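Local atomic coordinates of citrate lyase, subunit 1 (PDB entry 6HXI), a protein that probably takes part in the ATP-driven cleavage of citrate by coenzyme A to acetyl-CoA and oxaloacetate, as a subunit of ATP citrate lyase. Residues F133-G138 / L168-G173; E116-A121 / F203-R208; L162-K167 / L178-I183; L23-Y28 / R208-L213. All blocks are in the same frame, centred on the assembly; numbering follows the deposited sequence.

Interaction 1: F133-G138 / L168-G173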
# COMPACT_ATOMS: atom_id res chain seq x y z
N PHE C 133 70.60 27.48 -22.33
CA PHE C 133 71.78 27.38 -21.48
C PHE C 133 72.93 28.22 -22.03
O PHE C 133 73.17 28.23 -23.24
CB PHE C 133 72.21 25.91 -21.27
CG PHE C 133 73.47 25.73 -20.44
CD1 PHE C 133 73.41 25.74 -19.05
CD2 PHE C 133 74.71 25.57 -21.05
CE1 PHE C 133 74.57 25.62 -18.28
CE2 PHE C 133 75.88 25.46 -20.28
CZ PHE C 133 75.80 25.46 -18.90
N SER C 134 73.66 28.87 -21.12
CA SER C 134 74.87 29.64 -21.44
C SER C 134 75.86 29.59 -20.27
O SER C 134 75.47 29.28 -19.14
CB SER C 134 74.52 31.08 -21.80
OG SER C 134 75.65 31.73 -22.38
N MET C 135 77.14 29.85 -20.55
CA MET C 135 78.15 29.83 -19.48
C MET C 135 78.50 31.25 -19.02
O MET C 135 79.41 31.45 -18.20
CB MET C 135 79.38 29.00 -19.85
CG MET C 135 79.06 27.52 -19.99
SD MET C 135 80.33 26.55 -20.82
CE MET C 135 80.63 27.55 -22.25
N ASP C 136 77.69 32.23 -19.49
CA ASP C 136 77.78 33.65 -19.17
C ASP C 136 76.47 34.11 -18.53
O ASP C 136 75.58 34.64 -19.21
CB ASP C 136 78.14 34.48 -20.42
CG ASP C 136 79.38 33.99 -21.15
OD1 ASP C 136 80.49 34.07 -20.57
OD2 ASP C 136 79.24 33.53 -22.31
N GLY C 137 76.35 33.86 -17.23
CA GLY C 137 75.19 34.23 -16.42
C GLY C 137 75.32 35.63 -15.87
O GLY C 137 76.43 36.06 -15.51
N GLY C 138 74.21 36.37 -15.84
CA GLY C 138 74.17 37.75 -15.36
C GLY C 138 74.34 38.78 -16.46
O GLY C 138 73.80 39.89 -16.35
N LEU C 168 77.56 22.53 -24.29
CA LEU C 168 78.85 23.20 -24.45
C LEU C 168 80.06 22.35 -24.04
O LEU C 168 80.13 21.85 -22.91
CB LEU C 168 78.86 24.56 -23.74
CG LEU C 168 78.10 25.66 -24.50
CD1 LEU C 168 77.27 26.52 -23.56
CD2 LEU C 168 79.03 26.50 -25.38
N PRO C 169 81.03 22.16 -24.98
CA PRO C 169 82.23 21.36 -24.67
C PRO C 169 83.17 22.01 -23.66
O PRO C 169 83.84 21.30 -22.92
CB PRO C 169 82.91 21.18 -26.04
CG PRO C 169 82.45 22.34 -26.85
CD PRO C 169 81.07 22.69 -26.37
N ALA C 170 83.19 23.37 -23.62
CA ALA C 170 84.00 24.20 -22.72
C ALA C 170 83.83 23.85 -21.22
O ALA C 170 84.74 24.13 -20.43
CB ALA C 170 83.68 25.67 -22.95
N GLU C 171 82.67 23.25 -20.84
CA GLU C 171 82.34 22.80 -19.49
C GLU C 171 83.29 21.71 -19.03
O GLU C 171 83.81 20.96 -19.87
CB GLU C 171 80.92 22.24 -19.46
CG GLU C 171 79.86 23.26 -19.12
CD GLU C 171 78.50 22.72 -19.45
OE1 GLU C 171 77.98 21.89 -18.66
OE2 GLU C 171 77.97 23.04 -20.54
N LEU C 172 83.49 21.58 -17.70
CA LEU C 172 84.37 20.57 -17.11
C LEU C 172 83.87 19.14 -17.39
O LEU C 172 82.73 18.97 -17.82
CB LEU C 172 84.58 20.81 -15.59
CG LEU C 172 85.88 21.52 -15.15
CD1 LEU C 172 85.75 23.04 -15.24
CD2 LEU C 172 86.23 21.15 -13.72
N GLY C 173 84.74 18.15 -17.20
CA GLY C 173 84.40 16.75 -17.41
C GLY C 173 83.21 16.37 -16.56
O GLY C 173 82.14 16.02 -17.09

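Interaction 2: E116-A121 / F203-R208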
# COMPACT_ATOMS: atom_id res chain seq x y z
N GLU C 116 81.91 30.27 -10.97
CA GLU C 116 81.09 30.03 -12.16
C GLU C 116 79.73 30.70 -12.07
O GLU C 116 79.14 30.79 -10.99
CB GLU C 116 80.89 28.52 -12.41
CG GLU C 116 82.14 27.78 -12.88
CD GLU C 116 83.01 27.16 -11.80
OE1 GLU C 116 84.19 26.88 -12.10
OE2 GLU C 116 82.51 26.93 -10.67
N GLU C 117 79.24 31.17 -13.21
CA GLU C 117 77.92 31.78 -13.33
C GLU C 117 77.29 31.25 -14.63
O GLU C 117 77.66 31.71 -15.71
CB GLU C 117 77.98 33.31 -13.30
CG GLU C 117 77.99 33.90 -11.90
CD GLU C 117 77.69 35.39 -11.75
OE1 GLU C 117 77.63 36.12 -12.77
OE2 GLU C 117 77.50 35.83 -10.59
N TYR C 118 76.43 30.23 -14.51
CA TYR C 118 75.75 29.64 -15.67
C TYR C 118 74.27 30.03 -15.68
O TYR C 118 73.68 30.24 -14.62
CB TYR C 118 75.91 28.11 -15.74
CG TYR C 118 77.33 27.57 -15.69
CD1 TYR C 118 78.39 28.27 -16.27
CD2 TYR C 118 77.61 26.32 -15.14
CE1 TYR C 118 79.69 27.78 -16.23
CE2 TYR C 118 78.91 25.82 -15.09
CZ TYR C 118 79.95 26.55 -15.64
OH TYR C 118 81.24 26.06 -15.60
N TYR C 119 73.70 30.16 -16.88
CA TYR C 119 72.29 30.54 -17.08
C TYR C 119 71.49 29.36 -17.60
O TYR C 119 71.96 28.65 -18.48
CB TYR C 119 72.24 31.72 -18.06
CG TYR C 119 70.89 32.01 -18.69
CD1 TYR C 119 70.53 31.45 -19.91
CD2 TYR C 119 70.00 32.90 -18.09
CE1 TYR C 119 69.30 31.73 -20.50
CE2 TYR C 119 68.77 33.20 -18.68
CZ TYR C 119 68.43 32.62 -19.89
OH TYR C 119 67.23 32.94 -20.48
N VAL C 120 70.26 29.21 -17.10
CA VAL C 120 69.29 28.20 -17.55
C VAL C 120 67.87 28.78 -17.55
O VAL C 120 67.46 29.40 -16.57
CB VAL C 120 69.39 26.81 -16.83
CG1 VAL C 120 69.04 26.91 -15.34
CG2 VAL C 120 68.53 25.76 -17.52
N ALA C 121 67.13 28.56 -18.64
CA ALA C 121 65.74 29.01 -18.74
C ALA C 121 64.86 28.03 -19.50
O ALA C 121 65.25 27.51 -20.55
CB ALA C 121 65.66 30.39 -19.36
N PHE C 203 73.12 30.37 -11.89
CA PHE C 203 73.23 29.22 -11.02
C PHE C 203 74.73 28.91 -10.86
O PHE C 203 75.53 29.36 -11.69
CB PHE C 203 72.39 28.01 -11.47
CG PHE C 203 72.84 27.18 -12.65
CD1 PHE C 203 73.66 26.07 -12.47
CD2 PHE C 203 72.33 27.42 -13.92
CE1 PHE C 203 74.03 25.26 -13.56
CE2 PHE C 203 72.69 26.61 -15.01
CZ PHE C 203 73.54 25.54 -14.81
N THR C 204 75.13 28.24 -9.77
CA THR C 204 76.53 27.89 -9.49
C THR C 204 76.65 26.51 -8.83
O THR C 204 75.66 25.80 -8.62
CB THR C 204 77.24 29.01 -8.67
OG1 THR C 204 76.94 30.29 -9.22
CG2 THR C 204 78.76 28.83 -8.62
N PHE C 205 77.91 26.15 -8.49
CA PHE C 205 78.32 24.93 -7.83
C PHE C 205 78.81 25.17 -6.41
O PHE C 205 79.49 26.17 -6.14
CB PHE C 205 79.40 24.22 -8.67
CG PHE C 205 78.85 23.60 -9.93
CD1 PHE C 205 78.33 22.32 -9.92
CD2 PHE C 205 78.84 24.32 -11.12
CE1 PHE C 205 77.82 21.74 -11.09
CE2 PHE C 205 78.32 23.75 -12.29
CZ PHE C 205 77.81 22.47 -12.26
N SER C 206 78.43 24.26 -5.51
CA SER C 206 78.82 24.20 -4.10
C SER C 206 79.38 22.79 -4.00
O SER C 206 78.65 21.84 -3.69
CB SER C 206 77.60 24.36 -3.20
OG SER C 206 77.99 24.60 -1.85
N GLY C 207 80.65 22.66 -4.38
CA GLY C 207 81.33 21.37 -4.47
C GLY C 207 80.84 20.64 -5.70
O GLY C 207 81.03 21.12 -6.82
N ARG C 208 80.16 19.50 -5.50
CA ARG C 208 79.56 18.71 -6.59
C ARG C 208 78.03 18.93 -6.58
O ARG C 208 77.30 18.25 -7.31
CB ARG C 208 79.92 17.21 -6.49
CG ARG C 208 81.35 16.90 -6.94
CD ARG C 208 81.54 15.44 -7.32
NE ARG C 208 81.44 15.24 -8.77
CZ ARG C 208 80.34 14.84 -9.40
NH1 ARG C 208 79.23 14.58 -8.72
NH2 ARG C 208 80.34 14.68 -10.72

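Interaction 3: L162-K167 / L178-I183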
# COMPACT_ATOMS: atom_id res chain seq x y z
N LEU C 162 65.93 12.49 -25.59
CA LEU C 162 67.05 13.38 -25.91
C LEU C 162 68.36 13.11 -25.17
O LEU C 162 68.36 12.89 -23.96
CB LEU C 162 66.67 14.85 -25.66
CG LEU C 162 65.46 15.42 -26.38
CD1 LEU C 162 64.97 16.66 -25.68
CD2 LEU C 162 65.77 15.71 -27.83
N ASP C 163 69.48 13.23 -25.90
CA ASP C 163 70.82 13.16 -25.32
C ASP C 163 71.20 14.61 -25.03
O ASP C 163 71.69 15.32 -25.93
CB ASP C 163 71.82 12.49 -26.28
CG ASP C 163 73.27 12.64 -25.86
OD1 ASP C 163 73.64 12.09 -24.80
OD2 ASP C 163 74.03 13.33 -26.58
N VAL C 164 70.89 15.08 -23.80
CA VAL C 164 71.15 16.45 -23.33
C VAL C 164 72.66 16.72 -23.29
O VAL C 164 73.08 17.85 -23.53
CB VAL C 164 70.43 16.77 -21.98
CG1 VAL C 164 70.74 18.18 -21.50
CG2 VAL C 164 68.92 16.58 -22.09
N GLY C 165 73.45 15.65 -23.07
CA GLY C 165 74.91 15.65 -23.07
C GLY C 165 75.52 16.58 -24.09
O GLY C 165 76.36 17.40 -23.72
N SER C 166 75.04 16.51 -25.36
CA SER C 166 75.45 17.39 -26.46
C SER C 166 74.98 18.85 -26.17
O SER C 166 73.92 19.32 -26.59
CB SER C 166 74.95 16.86 -27.79
OG SER C 166 75.36 15.52 -27.96
N LYS C 167 75.81 19.51 -25.36
CA LYS C 167 75.77 20.86 -24.81
C LYS C 167 77.19 21.45 -25.02
O LYS C 167 77.95 20.91 -25.84
CB LYS C 167 75.47 20.72 -23.31
CG LYS C 167 74.79 21.93 -22.67
CD LYS C 167 73.91 21.54 -21.49
CE LYS C 167 74.66 20.99 -20.30
NZ LYS C 167 74.85 19.52 -20.39
N LEU C 178 77.08 17.02 -14.65
CA LEU C 178 76.33 17.61 -13.53
C LEU C 178 75.30 18.62 -14.02
O LEU C 178 74.23 18.69 -13.43
CB LEU C 178 77.27 18.28 -12.50
CG LEU C 178 78.07 17.35 -11.59
CD1 LEU C 178 79.33 18.03 -11.09
CD2 LEU C 178 77.23 16.86 -10.42
N VAL C 179 75.62 19.38 -15.08
CA VAL C 179 74.70 20.37 -15.67
C VAL C 179 73.63 19.63 -16.49
O VAL C 179 72.46 20.02 -16.43
CB VAL C 179 75.42 21.49 -16.48
CG1 VAL C 179 74.42 22.53 -16.97
CG2 VAL C 179 76.49 22.18 -15.64
N GLU C 180 74.02 18.58 -17.25
CA GLU C 180 73.14 17.72 -18.06
C GLU C 180 72.05 17.14 -17.14
O GLU C 180 70.88 17.27 -17.45
CB GLU C 180 73.97 16.58 -18.70
CG GLU C 180 73.17 15.45 -19.33
CD GLU C 180 74.00 14.27 -19.82
OE1 GLU C 180 74.98 13.89 -19.13
OE2 GLU C 180 73.65 13.70 -20.88
N GLU C 181 72.46 16.59 -15.97
CA GLU C 181 71.59 16.02 -14.95
C GLU C 181 70.71 17.09 -14.29
O GLU C 181 69.53 16.83 -14.03
CB GLU C 181 72.41 15.24 -13.91
CG GLU C 181 72.65 13.78 -14.31
CD GLU C 181 74.03 13.20 -14.04
OE1 GLU C 181 74.47 13.21 -12.86
OE2 GLU C 181 74.65 12.67 -14.99
N PHE C 182 71.29 18.28 -14.02
CA PHE C 182 70.57 19.38 -13.38
C PHE C 182 69.47 19.97 -14.26
O PHE C 182 68.36 20.21 -13.76
CB PHE C 182 71.54 20.48 -12.88
CG PHE C 182 70.86 21.77 -12.48
CD1 PHE C 182 70.05 21.83 -11.35
CD2 PHE C 182 70.95 22.90 -13.29
CE1 PHE C 182 69.38 23.01 -11.01
CE2 PHE C 182 70.27 24.08 -12.95
CZ PHE C 182 69.50 24.12 -11.81
N ILE C 183 69.76 20.20 -15.56
CA ILE C 183 68.78 20.80 -16.48
C ILE C 183 67.71 19.76 -16.88
O ILE C 183 66.57 20.14 -17.17
CB ILE C 183 69.41 21.56 -17.67
CG1 ILE C 183 70.00 20.62 -18.75
CG2 ILE C 183 70.46 22.59 -17.17
CD1 ILE C 183 70.43 21.37 -20.05

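Interaction 4: L23-Y28 / R208-L213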
# COMPACT_ATOMS: atom_id res chain seq x y z
N LEU C 23 66.71 14.85 -8.97
CA LEU C 23 68.15 14.99 -8.84
C LEU C 23 68.57 14.59 -7.41
O LEU C 23 67.71 14.25 -6.59
CB LEU C 23 68.44 16.49 -9.08
CG LEU C 23 69.84 16.94 -9.48
CD1 LEU C 23 70.30 16.27 -10.77
CD2 LEU C 23 69.88 18.45 -9.63
N ASP C 24 69.89 14.64 -7.10
CA ASP C 24 70.40 14.40 -5.75
C ASP C 24 70.69 15.80 -5.17
O ASP C 24 71.77 16.05 -4.64
CB ASP C 24 71.65 13.51 -5.76
CG ASP C 24 71.50 12.19 -6.49
OD1 ASP C 24 70.34 11.74 -6.67
OD2 ASP C 24 72.53 11.61 -6.89
N ASP C 25 69.71 16.72 -5.32
CA ASP C 25 69.76 18.13 -4.94
C ASP C 25 69.47 18.34 -3.45
O ASP C 25 68.74 19.26 -3.05
CB ASP C 25 68.85 18.99 -5.84
CG ASP C 25 68.98 20.49 -5.61
OD1 ASP C 25 70.13 21.00 -5.62
OD2 ASP C 25 67.94 21.14 -5.35
N PHE C 26 70.09 17.50 -2.61
CA PHE C 26 69.99 17.63 -1.17
C PHE C 26 71.07 18.62 -0.77
O PHE C 26 71.16 19.03 0.39
CB PHE C 26 70.17 16.26 -0.49
CG PHE C 26 69.38 15.13 -1.11
CD1 PHE C 26 68.01 15.02 -0.90
CD2 PHE C 26 70.01 14.18 -1.90
CE1 PHE C 26 67.29 13.98 -1.48
CE2 PHE C 26 69.28 13.13 -2.47
CZ PHE C 26 67.93 13.04 -2.26
N SER C 27 71.88 19.04 -1.78
CA SER C 27 72.96 20.01 -1.66
C SER C 27 72.38 21.40 -1.41
O SER C 27 72.85 22.10 -0.52
CB SER C 27 73.84 20.00 -2.90
OG SER C 27 74.70 18.87 -2.91
N TYR C 28 71.33 21.78 -2.15
CA TYR C 28 70.69 23.07 -1.93
C TYR C 28 69.62 22.96 -0.84
O TYR C 28 68.57 22.33 -1.03
CB TYR C 28 70.16 23.69 -3.24
CG TYR C 28 69.46 25.03 -3.03
CD1 TYR C 28 70.17 26.14 -2.60
CD2 TYR C 28 68.10 25.17 -3.29
CE1 TYR C 28 69.53 27.37 -2.41
CE2 TYR C 28 67.45 26.39 -3.10
CZ TYR C 28 68.17 27.49 -2.66
OH TYR C 28 67.55 28.70 -2.46
N ARG C 208 80.16 19.50 -5.50
CA ARG C 208 79.56 18.71 -6.59
C ARG C 208 78.03 18.93 -6.58
O ARG C 208 77.30 18.25 -7.31
CB ARG C 208 79.92 17.21 -6.49
CG ARG C 208 81.35 16.90 -6.94
CD ARG C 208 81.54 15.44 -7.32
NE ARG C 208 81.44 15.24 -8.77
CZ ARG C 208 80.34 14.84 -9.40
NH1 ARG C 208 79.23 14.58 -8.72
NH2 ARG C 208 80.34 14.68 -10.72
N GLY C 209 77.59 19.89 -5.77
CA GLY C 209 76.20 20.28 -5.63
C GLY C 209 75.83 21.45 -6.52
O GLY C 209 76.72 22.09 -7.09
N ILE C 210 74.52 21.75 -6.64
CA ILE C 210 74.04 22.82 -7.52
C ILE C 210 73.23 23.88 -6.73
O ILE C 210 72.29 23.54 -6.01
CB ILE C 210 73.30 22.19 -8.75
CG1 ILE C 210 73.28 23.16 -9.94
CG2 ILE C 210 71.92 21.62 -8.42
CD1 ILE C 210 74.32 22.83 -10.93
N VAL C 211 73.63 25.17 -6.86
CA VAL C 211 73.04 26.29 -6.12
C VAL C 211 72.43 27.40 -7.03
O VAL C 211 73.18 28.04 -7.77
CB VAL C 211 74.08 26.90 -5.11
CG1 VAL C 211 73.53 28.13 -4.41
CG2 VAL C 211 74.52 25.86 -4.09
N PRO C 212 71.11 27.70 -6.90
CA PRO C 212 70.52 28.80 -7.69
C PRO C 212 70.79 30.16 -7.02
O PRO C 212 70.53 30.30 -5.82
CB PRO C 212 69.02 28.48 -7.65
CG PRO C 212 68.83 27.76 -6.35
CD PRO C 212 70.10 27.04 -6.04
N LEU C 213 71.28 31.17 -7.77
CA LEU C 213 71.55 32.48 -7.16
C LEU C 213 70.42 33.48 -7.33
O LEU C 213 70.09 34.19 -6.39
CB LEU C 213 72.89 33.07 -7.63
CG LEU C 213 74.17 32.26 -7.27
CD1 LEU C 213 75.41 32.93 -7.84
CD2 LEU C 213 74.30 32.03 -5.77

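Interaction 1: F133-G138 / L168-G173
M135 and L168 reach toward each other tip to tip at the centre of the contact between the end of strand 128-134 and the type I beta turn L168-E171. M135 CE lies 3.7 Å from L168 CD2 and, on the turn itself, equally 3.7 Å from A170 CB. The bend at chi3 (-49°) brings the methyl group back over the turn, while M135 SD rests 3.7 Å from E171 CG. The second apolar pair belongs to F133: L168 CD1 stands at the edge of the ring, near its plane, 3.7 Å from F133 CD2. L168 therefore divides its two methyls, CD1 going to the phenylalanine and CD2 to the methionine.

No hydrogen bond joins the segments, and the one polar group in play meets carbon. E171 runs out extended beyond CG until OE2 comes 3.2 Å from F133 CE2, with ring and carboxylate planes 45° apart. An alanine in place of F133 is likely to deprive L168 CD1 and the E171 carboxylate of the ring they pack against, opening a gap beside the strand.

The contact sits at one end of helix 173-192, where V179 touches both F133 and E171. Strand 128-134 is held in its sheet by backbone hydrogen bonds from F133 to I149 and from S134 to Y119, so the turn packs against a strand with a neighbour on each flank.

Interaction 2: E116-A121 / F203-R208
Y118 and F203 form an antiparallel hydrogen-bonded pair in the six-stranded antiparallel sheet of the ATP-grasp domain, where strands 118-125 and 195-206 lie side by side. Both backbone bonds of the pair are made, and both are nearly straight: Y118 N donates to F203 O at 3.1 Å, and F203 N donates to Y118 O at 2.8 Å. The N-to-C directions of the short strand pieces 118-121 and 203-206 are nevertheless 123° apart, well short of antiparallel, and the next link is made by a side chain. T204 OG1 donates to E116 O over 2.9 Å, tilted from the carbonyl plane, which satisfies an acceptor just before strand 118-125.

Other polar groups find partners beyond the pair. E117 OE2 is bonded to H114 NE2, while backbone bonds join E117 to G137, just past the end of strand 128-134, and T204 to V211 on strand 209-220.

Three aromatic rings gather beside the paired backbones. F203 CG sits between its own N and carbonyl carbon, which turns one face of the ring to Y118 CB for a CH-pi contact. The Y118 ring then directs its edge toward the face of F203, offset, with planes at 77°. V120 CG1 packs 3.6 Å from F203 CD2. Farther along, Y118 CE2 meets the edge of the F205 ring in its plane, 3.5 Å from F205 CE2.

Interaction 3: L162-K167 / L178-I183
E180 reaches from helix 173-192 into the loop 162-167, and each step of its side chain has a neighbour there. CB lies 3.5 Å from K167 NZ. With CG anti to the backbone N (chi1 168°), the chain leaves the helix toward the loop, and CG passes 4.0 Å from V164 CB. CD comes up to G165, where OE2 ends 2.9 Å from G165 N and 3.2 Å from G165 CA. The helix belongs to the ATP-grasp domain and packs on its antiparallel sheet, I183 touching both I131 and I151; the loop lies along its side. D163 OD1 is 4.2 Å from E180 OE2, and two carboxylates this near would probably raise each other's pKa somewhat, although D163 OD2 takes the S166 hydroxyl. An alanine at E180 would probably leave G165 N without its nearby carboxylate and open a gap beside V164 CB.

The rest of the contact is largely apolar. V164 CG1 packs 3.5 Å from I183 CD1, the two side chains crossing at a slant. K167 slides past I183 in the opposite direction, then bends at chi3, which brings CE 3.7 Å from V179 CG1, and again at chi4, which turns NZ toward the E180 backbone.

Interaction 4: L23-Y28 / R208-L213
L23 opens the contact, its CD2 lying 4.0 Å from I210 CG2 where the two side chains cross at about a right angle. The same isoleucine methyl is met by D25, at the centre of an inverse gamma turn. D25 CG stands anti to the backbone N (chi1 -173°), a setting that carries the carboxylate over to strand 209-220, with OD1 3.4 Å from I210 CG2. That oxygen is also close to I210 O, but both are acceptors and no hydrogen bond joins them. I210 thus presents CG2 to the loop and shares it with F182 of helix 173-192, while the end of its side chain leads away toward F203 and F205.

S27 comes next, directed toward the strand where it has no side chain: S27 OG lies 3.4 Å from G209 CA. A CB at G209 would run into this hydroxyl, so the close approach of loop and strand, 5.1 Å between S27 CA and G209 CA, probably depends on the absence of a side chain at G209.

Y28 closes the segment and buries the most surface in it. Its CB is 3.5 Å from I210 O, and its ring lies flat against P212, whose CD sits over the ring centre, 3.5 Å from the centroid and only 10° off the normal. This is a well-formed CH-pi contact. V211 CG1 adds a looser touch near Y28 CD1. On the helix 8-18 side, Y28 touches K12 and A16, and P212 touches L15.

No hydrogen bond spans the segments; side-chain packing joins the loop that follows helix 8-18 to strand 209-220 of the six-stranded antiparallel sheet in the ATP-grasp domain.

Overall arrangement
All four contacts lie in the ATP-grasp domain, on the same side of the chain's centre, and gather where its six-stranded antiparallel sheet meets helix 173-192. Interactions 1, 2 and 4 share the sheet: interaction 2 is central, its centre about 9 Å from those of both others, which are about 17 Å apart and do not touch. Interaction 3 brings in the helix, which touches all three through V179, L178 and F182. Along the chain, interaction 4 closes the longest loop, with interaction 2 nested inside it and interactions 1 and 3 inside that, their segments alternating. Sequence-distant pieces are thereby gathered into one continuous helix-on-sheet body.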